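Local coordinates for protein 7,8-dihydro-6-hydroxymethylpterin pyrophosphokinase-dihydropteroate synthase (Plasmodium falciparum, PDB 6JWS) that probably makes the diphosphate ester of hydroxymethyldihydropterin with ATP and then condenses its pterin part with 4-aminobenzoate, releasing diphosphate, to give dihydropteroate in folate biosynthesis, at residues 548-552 against 593-597. The protein carries 1 engineered substitution. Sequence-based numbering, arbitrary orientation.
Sequences VYDIK and NIHVY
K552 reaches from its helix to the turn at 593-597, its chain fully extended from a CG anti to the backbone N (chi1 -171°). K552 CB lies 3.6 Å from Y597 OH, K552 CG comes within 4.1 Å of Y597 CE1, the two side chains sliding past each other in opposite directions, and K552 CD touches V596 CG2. CE passes V596 O, and K552 NZ donates to V596 O at 3.0 Å, in the carbonyl plane on a lone pair (C=O...N angle 144°). V596 fills the middle: its CG1 meets Y549 OH at 3.6 Å and V548 CG1 at 4.1 Å. V548 turns CG2 onto N593 CB (3.7 Å), the two side chains crossing at about a right angle. Two waters bridge the segments: one donates to V548 O and binds Y597 OH (2.6 Å), the other donates to N593 OD1 and binds Y549 OH. N593 ND2 is held by K589 O, in the helix that ends just before. The contact thus packs the first turn of helix 547-564 against the 3-10 turn following helix 584-592, in the TIM-barrel synthase domain, with the side chain of I551 about 11 Å from the bound pteroic acid; Y597 also touches I576, just past strand 572-575.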
loop_
_atom_site.group_PDB
_atom_site.type_symbol
_atom_site.label_atom_id
_atom_site.label_comp_id
_atom_site.label_asym_id
_atom_site.label_seq_id
_atom_site.Cartn_x
_atom_site.Cartn_y
_atom_site.Cartn_z
ATOM N N VAL B 548 -12.076 -1.702 18.944
ATOM C CA VAL B 548 -11.042 -2.498 18.329
ATOM C C VAL B 548 -10.597 -3.629 19.253
ATOM O O VAL B 548 -10.449 -4.778 18.818
ATOM C CB VAL B 548 -9.897 -1.608 17.804
ATOM C CG1 VAL B 548 -8.639 -2.428 17.542
ATOM C CG2 VAL B 548 -10.351 -0.890 16.526
ATOM N N TYR B 549 -10.388 -3.286 20.526
ATOM C CA TYR B 549 -9.825 -4.208 21.502
ATOM C C TYR B 549 -10.881 -5.134 22.110
ATOM O O TYR B 549 -10.554 -6.278 22.458
ATOM C CB TYR B 549 -8.934 -3.446 22.491
ATOM C CG TYR B 549 -7.692 -2.939 21.796
ATOM C CD1 TYR B 549 -6.620 -3.790 21.554
ATOM C CD2 TYR B 549 -7.633 -1.647 21.300
ATOM C CE1 TYR B 549 -5.498 -3.346 20.872
ATOM C CE2 TYR B 549 -6.515 -1.188 20.616
ATOM C CZ TYR B 549 -5.450 -2.044 20.404
ATOM O OH TYR B 549 -4.336 -1.602 19.744
ATOM N N ASP B 550 -12.135 -4.668 22.200
ATOM C CA ASP B 550 -13.214 -5.530 22.676
ATOM C C ASP B 550 -13.359 -6.762 21.771
ATOM O O ASP B 550 -13.431 -7.887 22.266
ATOM C CB ASP B 550 -14.540 -4.770 22.820
ATOM C CG ASP B 550 -14.516 -3.684 23.900
ATOM O OD1 ASP B 550 -13.575 -3.704 24.755
ATOM O OD2 ASP B 550 -15.421 -2.801 23.871
ATOM N N ILE B 551 -13.351 -6.539 20.444
ATOM C CA ILE B 551 -13.518 -7.597 19.456
ATOM C C ILE B 551 -12.298 -8.523 19.456
ATOM O O ILE B 551 -12.449 -9.733 19.568
ATOM C CB ILE B 551 -13.869 -6.983 18.081
ATOM C CG1 ILE B 551 -15.321 -6.474 18.067
ATOM C CG2 ILE B 551 -13.598 -7.948 16.944
ATOM C CD1 ILE B 551 -15.581 -5.402 17.041
ATOM N N LYS B 552 -11.083 -7.952 19.425
ATOM C CA LYS B 552 -9.846 -8.706 19.573
ATOM C C LYS B 552 -9.854 -9.571 20.836
ATOM O O LYS B 552 -9.538 -10.774 20.782
ATOM C CB LYS B 552 -8.617 -7.782 19.574
ATOM C CG LYS B 552 -7.279 -8.503 19.516
ATOM C CD LYS B 552 -6.021 -7.646 19.649
ATOM C CE LYS B 552 -4.816 -8.541 19.866
ATOM N NZ LYS B 552 -3.534 -7.894 19.492
ATOM N N ASN B 593 -7.677 -0.583 11.656
ATOM C CA ASN B 593 -6.925 -1.095 12.789
ATOM C C ASN B 593 -6.673 -2.591 12.665
ATOM O O ASN B 593 -6.511 -3.286 13.675
ATOM C CB ASN B 593 -7.623 -0.713 14.092
ATOM C CG ASN B 593 -7.446 0.763 14.374
ATOM O OD1 ASN B 593 -6.393 1.181 14.850
ATOM N ND2 ASN B 593 -8.431 1.563 14.027
ATOM N N ILE B 594 -6.622 -3.077 11.424
ATOM C CA ILE B 594 -6.477 -4.496 11.154
ATOM C C ILE B 594 -5.100 -5.006 11.596
ATOM O O ILE B 594 -4.910 -6.205 11.793
ATOM C CB ILE B 594 -6.814 -4.785 9.673
ATOM C CG1 ILE B 594 -7.371 -6.191 9.450
ATOM C CG2 ILE B 594 -5.628 -4.484 8.761
ATOM C CD1 ILE B 594 -8.679 -6.475 10.178
ATOM N N HIS B 595 -4.136 -4.097 11.784
ATOM C CA HIS B 595 -2.786 -4.468 12.163
ATOM C C HIS B 595 -2.780 -5.221 13.492
ATOM O O HIS B 595 -1.849 -5.992 13.769
ATOM C CB HIS B 595 -1.880 -3.222 12.180
ATOM C CG HIS B 595 -2.215 -2.281 13.295
ATOM N ND1 HIS B 595 -3.139 -1.240 13.140
ATOM C CD2 HIS B 595 -1.794 -2.240 14.582
ATOM C CE1 HIS B 595 -3.271 -0.598 14.285
ATOM N NE2 HIS B 595 -2.463 -1.199 15.190
ATOM N N VAL B 596 -3.830 -5.024 14.317
ATOM C CA VAL B 596 -3.840 -5.689 15.617
ATOM C C VAL B 596 -3.919 -7.213 15.460
ATOM O O VAL B 596 -3.717 -7.911 16.458
ATOM C CB VAL B 596 -4.936 -5.163 16.560
ATOM C CG1 VAL B 596 -4.823 -3.669 16.873
ATOM C CG2 VAL B 596 -6.350 -5.602 16.143
ATOM N N TYR B 597 -4.163 -7.714 14.227
ATOM C CA TYR B 597 -4.237 -9.150 13.919
ATOM C C TYR B 597 -2.972 -9.677 13.229
ATOM O O TYR B 597 -3.004 -10.765 12.652
ATOM C CB TYR B 597 -5.529 -9.534 13.165
ATOM C CG TYR B 597 -6.776 -9.225 13.964
ATOM C CD1 TYR B 597 -7.210 -10.064 14.989
ATOM C CD2 TYR B 597 -7.492 -8.057 13.751
ATOM C CE1 TYR B 597 -8.322 -9.761 15.771
ATOM C CE2 TYR B 597 -8.597 -7.737 14.527
ATOM C CZ TYR B 597 -9.019 -8.589 15.536
ATOM O OH TYR B 597 -10.106 -8.266 16.301
HETATM O O HOH W 1 -10.624 -5.691 16.291
HETATM O O HOH W 2 -5.532 0.208 17.571
#